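Local coordinates for succinylglutamate desuccinylase (Vibrio parahaemolyticus, PDB 2BCO), which probably hydrolyses N-succinylglutamate to succinate and glutamate, the fifth and last step of arginine breakdown by the AST pathway, with one zinc ion per subunit, at residues K86-C91 with I245-P250; K147-L152 with E209-Q214; V182-S187 with L239-L244; A68-V73 with A224-N229. All coordinates share one frame; numbering follows the deposited sequence.

In the fold
Following the chain from the N terminus, the first of the eight segments lies on helix 68-81, whose opening turns close a long loop with residues 224-229 in contact 4. Strand 90-95 follows; its approach meets the end of helix 235-245 in contact 1, which crosses contact 4 because their segments alternate. Contact 2, where strand 149-157 pairs with the start of strand 214-220, is nested inside the loops of both. Contact 3 packs helix 179-188 on helix 235-245; it nests within contact 1 and crosses contacts 2 and 4. Contacts 2 and 3 pack together through Leu152, and Ala248 probably hydrogen-bonds Asn243, joining contacts 1 and 3.

Contact 1: residues K86-C91 with I245-P250; sequences KVDARC and IAEAQP
The carbonyl oxygen of Ile245, at the C-terminal end of helix 235-245, takes two backbone N-H groups from the 86-91 segment. Asp88 N lies 2.8 Å from Ile245 O and in its carbonyl plane, with an N-H...O angle of 156°. Ala89 N follows at 3.0 Å from the same Ile245 O, more bent and tilted out of that plane. Two successive amides thus grip a single acceptor at the end of the helix. The tight side lies next to this grip. Ile245 has CG1 between its backbone N and carbonyl carbon (chi1 85°), and CD1 runs on to the backbone of Lys86 and Val87, reaching 3.7 Å from Val87 CA. Val87 CG2 meets Ile245 CD1 at 3.9 Å, the two side chains crossing at a slant, while Cys91 SG rests 4.2 Å from Ile245 CB. The methyl of Ala246 packs against the carbonyl of Lys86.

The other side, with the exposed Lys86 and Glu247, is open to solvent. The Lys86 chain runs past Ala246, its CE 3.9 Å from Ala246 O. Asp88 and Glu247 cross at about a right angle, and OD2 of Asp88 still lies close, 3.1 Å from Glu247 CG. Their carboxylates stay apart, OD2 of Asp88 being 4.8 Å from OE2 of Glu247, and Glu247 turns its charge to a salt bridge with Lys54, which would probably ease the like-charge repulsion. Beyond Glu247 the chain moves away from 86-91. Glu247 itself has positive phi, with two bonds back into the last turn: the arrangement is a Schellman motif ending helix 235-245 beside the approach to strand 90-95.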
loop_
_atom_site.group_PDB
_atom_site.type_symbol
_atom_site.label_atom_id
_atom_site.label_comp_id
_atom_site.label_asym_id
_atom_site.label_seq_id
_atom_site.Cartn_x
_atom_site.Cartn_y
_atom_site.Cartn_z
ATOM N N LYS A 86 -12.311 -17.924 -7.111
ATOM C CA LYS A 86 -11.944 -18.140 -8.500
ATOM C C LYS A 86 -10.684 -17.324 -8.801
ATOM O O LYS A 86 -10.610 -16.132 -8.475
ATOM C CB LYS A 86 -13.101 -17.708 -9.410
ATOM C CG LYS A 86 -12.814 -17.794 -10.897
ATOM C CD LYS A 86 -13.956 -17.176 -11.697
ATOM C CE LYS A 86 -13.550 -16.868 -13.128
ATOM N NZ LYS A 86 -13.285 -18.096 -13.918
ATOM N N VAL A 87 -9.691 -17.962 -9.409
ATOM C CA VAL A 87 -8.451 -17.268 -9.730
ATOM C C VAL A 87 -8.317 -17.055 -11.225
ATOM O O VAL A 87 -8.338 -18.006 -12.003
ATOM C CB VAL A 87 -7.237 -18.044 -9.214
ATOM C CG1 VAL A 87 -5.970 -17.298 -9.551
ATOM C CG2 VAL A 87 -7.348 -18.226 -7.716
ATOM N N ASP A 88 -8.168 -15.798 -11.621
ATOM C CA ASP A 88 -8.052 -15.462 -13.030
ATOM C C ASP A 88 -6.809 -14.621 -13.315
ATOM O O ASP A 88 -6.372 -14.508 -14.453
ATOM C CB ASP A 88 -9.296 -14.700 -13.476
ATOM C CG ASP A 88 -9.517 -14.778 -14.963
ATOM O OD1 ASP A 88 -10.031 -15.819 -15.430
ATOM O OD2 ASP A 88 -9.167 -13.806 -15.665
ATOM N N ALA A 89 -6.244 -14.022 -12.280
ATOM C CA ALA A 89 -5.059 -13.201 -12.453
ATOM C C ALA A 89 -3.870 -13.855 -11.765
ATOM O O ALA A 89 -4.033 -14.561 -10.775
ATOM C CB ALA A 89 -5.296 -11.812 -11.875
ATOM N N ARG A 90 -2.680 -13.634 -12.304
ATOM C CA ARG A 90 -1.466 -14.176 -11.711
ATOM C C ARG A 90 -1.167 -13.245 -10.537
ATOM O O ARG A 90 -1.170 -12.027 -10.699
ATOM C CB ARG A 90 -0.333 -14.158 -12.740
ATOM C CG ARG A 90 1.015 -14.626 -12.213
ATOM C CD ARG A 90 1.929 -15.035 -13.355
ATOM N NE ARG A 90 3.307 -15.234 -12.919
ATOM C CZ ARG A 90 4.249 -14.300 -12.973
ATOM N NH1 ARG A 90 3.967 -13.094 -13.442
ATOM N NH2 ARG A 90 5.479 -14.577 -12.567
ATOM N N CYS A 91 -0.934 -13.810 -9.356
ATOM C CA CYS A 91 -0.670 -12.997 -8.170
ATOM C C CYS A 91 0.578 -13.414 -7.404
ATOM O O CYS A 91 1.025 -14.556 -7.480
ATOM C CB CYS A 91 -1.856 -13.069 -7.199
ATOM S SG CYS A 91 -3.492 -12.738 -7.894
ATOM N N ILE A 245 -8.870 -10.305 -8.481
ATOM C CA ILE A 245 -8.090 -11.504 -8.743
ATOM C C ILE A 245 -8.917 -12.496 -9.584
ATOM O O ILE A 245 -8.363 -13.341 -10.280
ATOM C CB ILE A 245 -7.606 -12.168 -7.413
ATOM C CG1 ILE A 245 -8.678 -13.087 -6.847
ATOM C CG2 ILE A 245 -7.270 -11.099 -6.375
ATOM C CD1 ILE A 245 -8.438 -14.531 -7.175
ATOM N N ALA A 246 -10.241 -12.370 -9.542
ATOM C CA ALA A 246 -11.117 -13.259 -10.307
ATOM C C ALA A 246 -11.626 -12.639 -11.609
ATOM O O ALA A 246 -12.374 -13.280 -12.343
ATOM C CB ALA A 246 -12.306 -13.696 -9.451
ATOM N N GLU A 247 -11.222 -11.404 -11.894
ATOM C CA GLU A 247 -11.659 -10.712 -13.109
ATOM C C GLU A 247 -13.178 -10.764 -13.259
ATOM O O GLU A 247 -13.689 -11.178 -14.299
ATOM C CB GLU A 247 -11.011 -11.339 -14.351
ATOM C CG GLU A 247 -9.590 -10.889 -14.617
ATOM C CD GLU A 247 -9.498 -9.403 -14.914
ATOM O OE1 GLU A 247 -9.738 -8.591 -13.994
ATOM O OE2 GLU A 247 -9.190 -9.048 -16.071
ATOM N N ALA A 248 -13.893 -10.333 -12.227
ATOM C CA ALA A 248 -15.348 -10.356 -12.257
ATOM C C ALA A 248 -16.001 -9.065 -11.779
ATOM O O ALA A 248 -15.328 -8.134 -11.337
ATOM C CB ALA A 248 -15.856 -11.524 -11.420
ATOM N N GLN A 249 -17.327 -9.041 -11.882
ATOM C CA GLN A 249 -18.164 -7.922 -11.453
ATOM C C GLN A 249 -17.638 -6.534 -11.818
ATOM O O GLN A 249 -17.345 -5.722 -10.938
ATOM C CB GLN A 249 -18.382 -8.007 -9.938
ATOM C CG GLN A 249 -19.748 -7.524 -9.457
ATOM C CD GLN A 249 -19.985 -6.048 -9.716
ATOM O OE1 GLN A 249 -19.246 -5.191 -9.227
ATOM N NE2 GLN A 249 -21.028 -5.743 -10.479
ATOM N N PRO A 250 -17.504 -6.245 -13.122
ATOM C CA PRO A 250 -17.011 -4.928 -13.535
ATOM C C PRO A 250 -18.153 -3.911 -13.635
ATOM O O PRO A 250 -18.715 -3.703 -14.712
ATOM C CB PRO A 250 -16.370 -5.217 -14.886
ATOM C CG PRO A 250 -17.278 -6.265 -15.447
ATOM C CD PRO A 250 -17.509 -7.185 -14.260
#

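Contact 2: residues K147-L152 with E209-Q214; sequences KTRWHL and ENYSAQ
Trp150 and Gln214 form a parallel beta bridge where strand 214-220 joins strand 149-157 of the catalytic domain's sheet. The backbone bonds run from Gln214 N to Arg149 O, 3.0 Å and almost straight, and from His151 N to Gln214 O, 3.1 Å.

Gln214 turns CG beside its own backbone N (chi1 -64°) and extends from there, which brings the amide back over the neighbouring strand. Its NE2 donates to Arg149 O at 3.1 Å, clearly bent. This oxygen accepts two N-H groups of one residue, from opposite faces of its carbonyl plane. The same amide lies over one face of the Trp150 indole, whose CG stands anti to the carbonyl carbon (chi1 -69°) on the sheet face of Gln214, the two planes 43° apart and OE1 offset toward the ring's rim; OE1 is held by Ser178 OG. Gln214 NE2 and Trp150 NE1 stand 3.4 Å apart as two donors, not bonded. Helices 179-188 and 235-245 also pack on this tryptophan.

Ala213 sets its methyl 4.0 Å from Arg149 CB. His151 directs its ring away, to Ser207 and Ser59, about 8 Å from the side chain of the zinc ligand His155.

Arg149 runs extended from CG to NE to reach the backbone of Tyr211. NH2 bonds Thr144 O, while NH1 donates to Tyr211 O at 2.9 Å, the oxygen lying in the guanidinium plane.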
loop_
_atom_site.group_PDB
_atom_site.type_symbol
_atom_site.label_atom_id
_atom_site.label_comp_id
_atom_site.label_asym_id
_atom_site.label_seq_id
_atom_site.Cartn_x
_atom_site.Cartn_y
_atom_site.Cartn_z
ATOM N N LYS A 147 1.425 -3.143 -19.214
ATOM C CA LYS A 147 0.007 -2.850 -19.018
ATOM C C LYS A 147 -0.718 -3.832 -18.111
ATOM O O LYS A 147 -1.773 -3.516 -17.569
ATOM C CB LYS A 147 -0.720 -2.762 -20.368
ATOM C CG LYS A 147 -0.578 -3.980 -21.263
ATOM C CD LYS A 147 -1.267 -3.743 -22.605
ATOM C CE LYS A 147 -0.998 -4.880 -23.575
ATOM N NZ LYS A 147 -1.319 -6.194 -22.959
ATOM N N THR A 148 -0.148 -5.018 -17.947
ATOM C CA THR A 148 -0.739 -6.043 -17.098
ATOM C C THR A 148 -0.298 -5.925 -15.633
ATOM O O THR A 148 -0.891 -6.538 -14.756
ATOM C CB THR A 148 -0.333 -7.450 -17.577
ATOM O OG1 THR A 148 1.027 -7.712 -17.189
ATOM C CG2 THR A 148 -0.446 -7.544 -19.103
ATOM N N ARG A 149 0.727 -5.126 -15.366
ATOM C CA ARG A 149 1.262 -5.009 -14.011
ATOM C C ARG A 149 0.511 -4.184 -12.961
ATOM O O ARG A 149 0.142 -3.024 -13.185
ATOM C CB ARG A 149 2.702 -4.525 -14.100
ATOM C CG ARG A 149 3.578 -5.425 -14.944
ATOM C CD ARG A 149 4.883 -4.742 -15.269
ATOM N NE ARG A 149 5.670 -5.471 -16.260
ATOM C CZ ARG A 149 6.731 -4.957 -16.874
ATOM N NH1 ARG A 149 7.113 -3.717 -16.591
ATOM N NH2 ARG A 149 7.412 -5.678 -17.761
ATOM N N TRP A 150 0.319 -4.807 -11.798
ATOM C CA TRP A 150 -0.362 -4.189 -10.662
ATOM C C TRP A 150 0.410 -4.458 -9.378
ATOM O O TRP A 150 0.993 -5.522 -9.204
ATOM C CB TRP A 150 -1.767 -4.769 -10.459
ATOM C CG TRP A 150 -2.779 -4.428 -11.508
ATOM C CD1 TRP A 150 -2.766 -4.804 -12.816
ATOM C CD2 TRP A 150 -4.000 -3.699 -11.307
ATOM N NE1 TRP A 150 -3.913 -4.376 -13.440
ATOM C CE2 TRP A 150 -4.691 -3.710 -12.539
ATOM C CE3 TRP A 150 -4.592 -3.084 -10.198
ATOM C CZ2 TRP A 150 -5.933 -3.077 -12.703
ATOM C CZ3 TRP A 150 -5.834 -2.459 -10.362
ATOM C CH2 TRP A 150 -6.496 -2.478 -11.601
ATOM N N HIS A 151 0.404 -3.488 -8.477
ATOM C CA HIS A 151 1.046 -3.660 -7.188
ATOM C C HIS A 151 0.224 -2.931 -6.145
ATOM O O HIS A 151 0.159 -1.706 -6.120
ATOM C CB HIS A 151 2.479 -3.122 -7.166
ATOM C CG HIS A 151 3.193 -3.405 -5.877
ATOM N ND1 HIS A 151 4.516 -3.081 -5.666
ATOM C CD2 HIS A 151 2.763 -3.992 -4.734
ATOM C CE1 HIS A 151 4.870 -3.455 -4.448
ATOM N NE2 HIS A 151 3.826 -4.010 -3.860
ATOM N N LEU A 152 -0.417 -3.711 -5.292
ATOM C CA LEU A 152 -1.235 -3.176 -4.222
ATOM C C LEU A 152 -0.533 -3.487 -2.902
ATOM O O LEU A 152 -0.485 -4.640 -2.468
ATOM C CB LEU A 152 -2.624 -3.821 -4.257
ATOM C CG LEU A 152 -3.671 -3.338 -5.268
ATOM C CD1 LEU A 152 -3.054 -3.005 -6.603
ATOM C CD2 LEU A 152 -4.708 -4.420 -5.441
ATOM N N GLU A 209 7.842 3.202 -10.357
ATOM C CA GLU A 209 9.002 3.818 -10.992
ATOM C C GLU A 209 9.846 2.873 -11.817
ATOM O O GLU A 209 10.330 3.248 -12.879
ATOM C CB GLU A 209 9.902 4.486 -9.945
ATOM C CG GLU A 209 11.253 5.009 -10.477
ATOM C CD GLU A 209 11.108 5.998 -11.631
ATOM O OE1 GLU A 209 10.247 6.893 -11.539
ATOM O OE2 GLU A 209 11.861 5.889 -12.622
ATOM N N ASN A 210 10.018 1.647 -11.348
ATOM C CA ASN A 210 10.870 0.707 -12.059
ATOM C C ASN A 210 10.196 -0.324 -12.933
ATOM O O ASN A 210 10.872 -1.018 -13.689
ATOM C CB ASN A 210 11.776 0.005 -11.056
ATOM C CG ASN A 210 12.807 0.938 -10.476
ATOM O OD1 ASN A 210 13.708 1.379 -11.180
ATOM N ND2 ASN A 210 12.673 1.261 -9.199
ATOM N N TYR A 211 8.878 -0.446 -12.845
ATOM C CA TYR A 211 8.198 -1.438 -13.668
ATOM C C TYR A 211 6.868 -0.955 -14.224
ATOM O O TYR A 211 6.108 -1.733 -14.787
ATOM C CB TYR A 211 8.013 -2.725 -12.863
ATOM C CG TYR A 211 9.332 -3.368 -12.497
ATOM C CD1 TYR A 211 10.009 -4.178 -13.407
ATOM C CD2 TYR A 211 9.935 -3.126 -11.262
ATOM C CE1 TYR A 211 11.260 -4.739 -13.099
ATOM C CE2 TYR A 211 11.189 -3.681 -10.944
ATOM C CZ TYR A 211 11.842 -4.485 -11.870
ATOM O OH TYR A 211 13.063 -5.045 -11.568
ATOM N N SER A 212 6.611 0.340 -14.077
ATOM C CA SER A 212 5.383 0.949 -14.577
ATOM C C SER A 212 4.130 0.234 -14.088
ATOM O O SER A 212 3.150 0.132 -14.822
ATOM C CB SER A 212 5.383 0.952 -16.111
ATOM O OG SER A 212 6.537 1.603 -16.613
ATOM N N ALA A 213 4.158 -0.261 -12.857
ATOM C CA ALA A 213 3.001 -0.969 -12.325
ATOM C C ALA A 213 1.933 0.008 -11.842
ATOM O O ALA A 213 2.245 1.104 -11.392
ATOM C CB ALA A 213 3.432 -1.890 -11.172
ATOM N N GLN A 214 0.672 -0.390 -11.960
ATOM C CA GLN A 214 -0.447 0.431 -11.493
ATOM C C GLN A 214 -0.354 0.147 -9.996
ATOM O O GLN A 214 -0.866 -0.854 -9.492
ATOM C CB GLN A 214 -1.741 -0.081 -12.138
ATOM C CG GLN A 214 -1.693 0.109 -13.667
ATOM C CD GLN A 214 -2.677 -0.753 -14.445
ATOM O OE1 GLN A 214 -3.841 -0.398 -14.594
ATOM N NE2 GLN A 214 -2.208 -1.904 -14.937
#

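Contact 3: residues V182-S187 with L239-L244; sequences VDFLDS and LALRNL
The Phe184 ring carries the CD2 methyl of Leu244 over one face and has the backbone of Ala240 and Leu241 at its edge. Leu244 CD2 stands 4.1 Å from the Phe184 ring centroid, 23° off the normal, a CH-pi contact displaced toward the CD1-CE1 side of the rim. At the edge, Phe184 CE1 comes within 3.6 Å of Ala240 O, which lies in the ring plane; this oxygen already accepts the helical N-H of Leu244. The ring gets there because Phe184 holds CG anti to its backbone N (chi1 174°), sending it across to the other helix. The two side chains, Phe184 and Leu244, meet at about a right angle.

About a turn after Phe184, the backbone of Ser187 meets Ala240 CB, 3.8 Å from Ser187 C; these two residues have the closest CA atoms of the two segments. The axes of the two short segments approach to 9.5 Å with N-to-C directions at 140°, so they run roughly antiparallel. No hydrogen bond joins them.

Helices 179-188 and 235-245 lie together on the sheet: Phe184, Leu241 and Leu244 all touch Leu152 of strand 149-157, Phe184 also reaches Met218 of strand 214-220, and Leu241 also touches Ile76 of helix 68-81.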
loop_
_atom_site.group_PDB
_atom_site.type_symbol
_atom_site.label_atom_id
_atom_site.label_comp_id
_atom_site.label_asym_id
_atom_site.label_seq_id
_atom_site.Cartn_x
_atom_site.Cartn_y
_atom_site.Cartn_z
ATOM N N VAL A 182 -8.325 3.282 -10.986
ATOM C CA VAL A 182 -9.301 4.196 -10.393
ATOM C C VAL A 182 -10.639 3.494 -10.205
ATOM O O VAL A 182 -11.287 3.657 -9.176
ATOM C CB VAL A 182 -9.494 5.459 -11.268
ATOM C CG1 VAL A 182 -10.695 6.267 -10.780
ATOM C CG2 VAL A 182 -8.242 6.318 -11.200
ATOM N N ASP A 183 -11.056 2.714 -11.198
ATOM C CA ASP A 183 -12.304 1.969 -11.075
ATOM C C ASP A 183 -12.200 1.033 -9.871
ATOM O O ASP A 183 -13.190 0.796 -9.177
ATOM C CB ASP A 183 -12.575 1.128 -12.334
ATOM C CG ASP A 183 -13.186 1.938 -13.461
ATOM O OD1 ASP A 183 -13.286 1.396 -14.589
ATOM O OD2 ASP A 183 -13.569 3.109 -13.223
ATOM N N PHE A 184 -11.001 0.494 -9.644
ATOM C CA PHE A 184 -10.771 -0.418 -8.525
ATOM C C PHE A 184 -10.982 0.319 -7.221
ATOM O O PHE A 184 -11.663 -0.184 -6.329
ATOM C CB PHE A 184 -9.347 -0.990 -8.550
ATOM C CG PHE A 184 -9.001 -1.818 -7.334
ATOM C CD1 PHE A 184 -9.675 -3.010 -7.064
ATOM C CD2 PHE A 184 -8.044 -1.378 -6.426
ATOM C CE1 PHE A 184 -9.391 -3.755 -5.907
ATOM C CE2 PHE A 184 -7.751 -2.118 -5.257
ATOM C CZ PHE A 184 -8.432 -3.302 -5.002
ATOM N N LEU A 185 -10.395 1.513 -7.116
ATOM C CA LEU A 185 -10.528 2.336 -5.918
ATOM C C LEU A 185 -12.003 2.560 -5.603
ATOM O O LEU A 185 -12.432 2.393 -4.461
ATOM C CB LEU A 185 -9.875 3.714 -6.109
ATOM C CG LEU A 185 -8.384 4.018 -5.857
ATOM C CD1 LEU A 185 -7.952 3.483 -4.497
ATOM C CD2 LEU A 185 -7.542 3.413 -6.946
ATOM N N ASP A 186 -12.767 2.950 -6.623
ATOM C CA ASP A 186 -14.183 3.232 -6.455
ATOM C C ASP A 186 -14.965 1.987 -6.058
ATOM O O ASP A 186 -15.784 2.025 -5.143
ATOM C CB ASP A 186 -14.749 3.847 -7.745
ATOM C CG ASP A 186 -14.131 5.205 -8.066
ATOM O OD1 ASP A 186 -14.325 5.704 -9.190
ATOM O OD2 ASP A 186 -13.453 5.780 -7.192
ATOM N N SER A 187 -14.702 0.877 -6.733
ATOM C CA SER A 187 -15.402 -0.357 -6.407
ATOM C C SER A 187 -15.066 -0.817 -4.995
ATOM O O SER A 187 -15.921 -1.378 -4.311
ATOM C CB SER A 187 -15.043 -1.463 -7.404
ATOM O OG SER A 187 -15.565 -1.162 -8.686
ATOM N N LEU A 239 -13.973 -7.434 -1.086
ATOM C CA LEU A 239 -14.816 -7.936 -2.167
ATOM C C LEU A 239 -14.274 -7.406 -3.493
ATOM O O LEU A 239 -14.208 -8.127 -4.487
ATOM C CB LEU A 239 -16.252 -7.456 -1.959
ATOM C CG LEU A 239 -17.403 -8.285 -2.536
ATOM C CD1 LEU A 239 -18.726 -7.639 -2.143
ATOM C CD2 LEU A 239 -17.291 -8.375 -4.038
ATOM N N ALA A 240 -13.890 -6.136 -3.498
ATOM C CA ALA A 240 -13.341 -5.526 -4.701
ATOM C C ALA A 240 -12.025 -6.235 -5.040
ATOM O O ALA A 240 -11.736 -6.484 -6.205
ATOM C CB ALA A 240 -13.106 -4.032 -4.481
ATOM N N LEU A 241 -11.243 -6.576 -4.018
ATOM C CA LEU A 241 -9.978 -7.264 -4.238
ATOM C C LEU A 241 -10.215 -8.688 -4.732
ATOM O O LEU A 241 -9.461 -9.197 -5.563
ATOM C CB LEU A 241 -9.138 -7.281 -2.954
ATOM C CG LEU A 241 -7.785 -7.998 -3.004
ATOM C CD1 LEU A 241 -6.888 -7.379 -4.071
ATOM C CD2 LEU A 241 -7.138 -7.889 -1.649
ATOM N N ARG A 242 -11.257 -9.344 -4.226
ATOM C CA ARG A 242 -11.553 -10.701 -4.689
ATOM C C ARG A 242 -12.024 -10.653 -6.143
ATOM O O ARG A 242 -11.659 -11.510 -6.948
ATOM C CB ARG A 242 -12.618 -11.362 -3.805
ATOM C CG ARG A 242 -12.069 -11.872 -2.465
ATOM C CD ARG A 242 -13.173 -12.126 -1.438
ATOM N NE ARG A 242 -12.628 -12.586 -0.166
ATOM C CZ ARG A 242 -12.274 -13.843 0.096
ATOM N NH1 ARG A 242 -12.410 -14.790 -0.828
ATOM N NH2 ARG A 242 -11.770 -14.152 1.286
ATOM N N ASN A 243 -12.814 -9.641 -6.481
ATOM C CA ASN A 243 -13.307 -9.507 -7.847
ATOM C C ASN A 243 -12.151 -9.247 -8.807
ATOM O O ASN A 243 -12.191 -9.665 -9.959
ATOM C CB ASN A 243 -14.320 -8.358 -7.960
ATOM C CG ASN A 243 -15.649 -8.674 -7.285
ATOM O OD1 ASN A 243 -16.009 -9.836 -7.108
ATOM N ND2 ASN A 243 -16.392 -7.634 -6.927
ATOM N N LEU A 244 -11.117 -8.563 -8.322
ATOM C CA LEU A 244 -9.966 -8.235 -9.148
ATOM C C LEU A 244 -9.135 -9.469 -9.481
ATOM O O LEU A 244 -8.730 -9.661 -10.636
ATOM C CB LEU A 244 -9.094 -7.190 -8.445
ATOM C CG LEU A 244 -7.847 -6.678 -9.177
ATOM C CD1 LEU A 244 -8.260 -5.965 -10.462
ATOM C CD2 LEU A 244 -7.065 -5.722 -8.266
#

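Contact 4: residues A68-V73 with A224-N229; sequences APMELV and ARIGEN
Two hydrogen bonds meet at Glu71 OE1. Gly227 N donates to Glu71 OE1 at 2.8 Å, approaching from above the carboxylate plane. Asn229 ND2 gives the second, 3.1 Å from Glu71 OE1, and meets the anti lone pair of that oxygen, the carboxylate and amide planes 50° apart. Glu71 keeps CG beside its backbone N (chi1 -62°) and extends beyond it, which carries the oxygen out to the loop. Thr67 OG1 also receives ND2 of Asn229.

Water-mediated bonds add to these: a water accepts from Ala68 N and, weakly, from Ala224 N, and lies 2.6 Å from Asn229 OD1.

Apolar contacts flank the polar group. The selenomethionine at Met70 bends at its last torsion and brings CE tightly to 3.4 Å from Ile226 CD1, though the exact place of CE is doubtful; Leu11 touches both. Ala68 CB packs 3.6 Å from Asn229 CG.

A salt bridge within the loop links Arg225 NH1 to Glu228 OE1.

Residues 225-228 form a type II beta turn with glycine at its third position, seated on the start of helix 68-81, which begins just after His63 and Glu66, the H-x-x-E zinc motif of this M14-like family, completed by His155.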
loop_
_atom_site.group_PDB
_atom_site.type_symbol
_atom_site.label_atom_id
_atom_site.label_comp_id
_atom_site.label_asym_id
_atom_site.label_seq_id
_atom_site.Cartn_x
_atom_site.Cartn_y
_atom_site.Cartn_z
ATOM N N ALA A 68 -4.607 -6.204 9.828
ATOM C CA ALA A 68 -5.866 -6.385 9.095
ATOM C C ALA A 68 -5.698 -6.912 7.661
ATOM O O ALA A 68 -6.325 -7.902 7.282
ATOM C CB ALA A 68 -6.669 -5.077 9.089
ATOM N N PRO A 69 -4.853 -6.266 6.843
ATOM C CA PRO A 69 -4.692 -6.768 5.474
ATOM C C PRO A 69 -4.102 -8.178 5.441
ATOM O O PRO A 69 -4.406 -8.967 4.539
ATOM C CB PRO A 69 -3.765 -5.737 4.827
ATOM C CG PRO A 69 -4.062 -4.484 5.598
ATOM C CD PRO A 69 -4.130 -4.997 7.022
HETATM N N MSE A 70 -3.255 -8.483 6.420
HETATM C CA MSE A 70 -2.634 -9.797 6.502
HETATM C C MSE A 70 -3.733 -10.835 6.694
HETATM O O MSE A 70 -3.690 -11.910 6.094
HETATM C CB MSE A 70 -1.644 -9.849 7.674
HETATM C CG MSE A 70 -0.618 -8.724 7.671
HETATM SE SE MSE A 70 0.727 -8.847 9.079
HETATM C CE MSE A 70 -0.285 -9.878 10.377
ATOM N N GLU A 71 -4.720 -10.503 7.527
ATOM C CA GLU A 71 -5.843 -11.402 7.788
ATOM C C GLU A 71 -6.663 -11.583 6.514
ATOM O O GLU A 71 -7.078 -12.698 6.200
ATOM C CB GLU A 71 -6.756 -10.856 8.900
ATOM C CG GLU A 71 -6.103 -10.693 10.272
ATOM C CD GLU A 71 -7.117 -10.833 11.421
ATOM O OE1 GLU A 71 -7.256 -9.891 12.243
ATOM O OE2 GLU A 71 -7.779 -11.896 11.491
ATOM N N LEU A 72 -6.893 -10.489 5.782
ATOM C CA LEU A 72 -7.661 -10.560 4.530
ATOM C C LEU A 72 -6.929 -11.429 3.519
ATOM O O LEU A 72 -7.537 -12.264 2.849
ATOM C CB LEU A 72 -7.881 -9.164 3.930
ATOM C CG LEU A 72 -8.715 -8.193 4.770
ATOM C CD1 LEU A 72 -8.982 -6.930 3.964
ATOM C CD2 LEU A 72 -10.043 -8.864 5.191
ATOM N N VAL A 73 -5.620 -11.226 3.409
ATOM C CA VAL A 73 -4.807 -12.014 2.492
ATOM C C VAL A 73 -4.867 -13.477 2.919
ATOM O O VAL A 73 -5.002 -14.369 2.092
ATOM C CB VAL A 73 -3.324 -11.539 2.491
ATOM C CG1 VAL A 73 -2.443 -12.541 1.745
ATOM C CG2 VAL A 73 -3.223 -10.162 1.830
ATOM N N ALA A 224 -4.055 -2.924 14.775
ATOM C CA ALA A 224 -4.623 -3.685 15.882
ATOM C C ALA A 224 -4.053 -5.079 15.769
ATOM O O ALA A 224 -3.553 -5.461 14.710
ATOM C CB ALA A 224 -6.158 -3.718 15.792
ATOM N N ARG A 225 -4.119 -5.846 16.851
ATOM C CA ARG A 225 -3.581 -7.197 16.828
ATOM C C ARG A 225 -4.409 -8.092 15.917
ATOM O O ARG A 225 -5.543 -7.767 15.562
ATOM C CB ARG A 225 -3.563 -7.796 18.238
ATOM C CG ARG A 225 -2.974 -6.881 19.305
ATOM C CD ARG A 225 -2.929 -7.547 20.680
ATOM N NE ARG A 225 -2.365 -6.651 21.680
ATOM C CZ ARG A 225 -3.058 -5.731 22.345
ATOM N NH1 ARG A 225 -4.365 -5.582 22.142
ATOM N NH2 ARG A 225 -2.433 -4.926 23.185
ATOM N N ILE A 226 -3.818 -9.212 15.527
ATOM C CA ILE A 226 -4.490 -10.188 14.698
ATOM C C ILE A 226 -5.677 -10.762 15.501
ATOM O O ILE A 226 -5.540 -11.076 16.691
ATOM C CB ILE A 226 -3.506 -11.321 14.322
ATOM C CG1 ILE A 226 -2.413 -10.763 13.404
ATOM C CG2 ILE A 226 -4.252 -12.476 13.689
ATOM C CD1 ILE A 226 -1.361 -11.785 12.945
ATOM N N GLY A 227 -6.828 -10.887 14.841
ATOM C CA GLY A 227 -8.019 -11.404 15.485
ATOM C C GLY A 227 -8.727 -10.325 16.283
ATOM O O GLY A 227 -9.749 -10.578 16.928
ATOM N N GLU A 228 -8.182 -9.113 16.243
ATOM C CA GLU A 228 -8.760 -8.002 16.982
ATOM C C GLU A 228 -8.987 -6.779 16.088
ATOM O O GLU A 228 -9.078 -5.654 16.578
ATOM C CB GLU A 228 -7.849 -7.643 18.175
ATOM C CG GLU A 228 -7.715 -8.771 19.210
ATOM C CD GLU A 228 -6.797 -8.431 20.388
ATOM O OE1 GLU A 228 -6.461 -7.243 20.599
ATOM O OE2 GLU A 228 -6.421 -9.370 21.121
ATOM N N ASN A 229 -9.089 -7.004 14.780
ATOM C CA ASN A 229 -9.316 -5.913 13.833
ATOM C C ASN A 229 -10.796 -5.673 13.538
ATOM O O ASN A 229 -11.638 -6.548 13.740
ATOM C CB ASN A 229 -8.589 -6.189 12.507
ATOM C CG ASN A 229 -7.091 -5.944 12.597
ATOM O OD1 ASN A 229 -6.651 -4.833 12.891
ATOM N ND2 ASN A 229 -6.307 -6.979 12.345
HETATM O O HOH W 1 -4.434 -3.855 11.906
#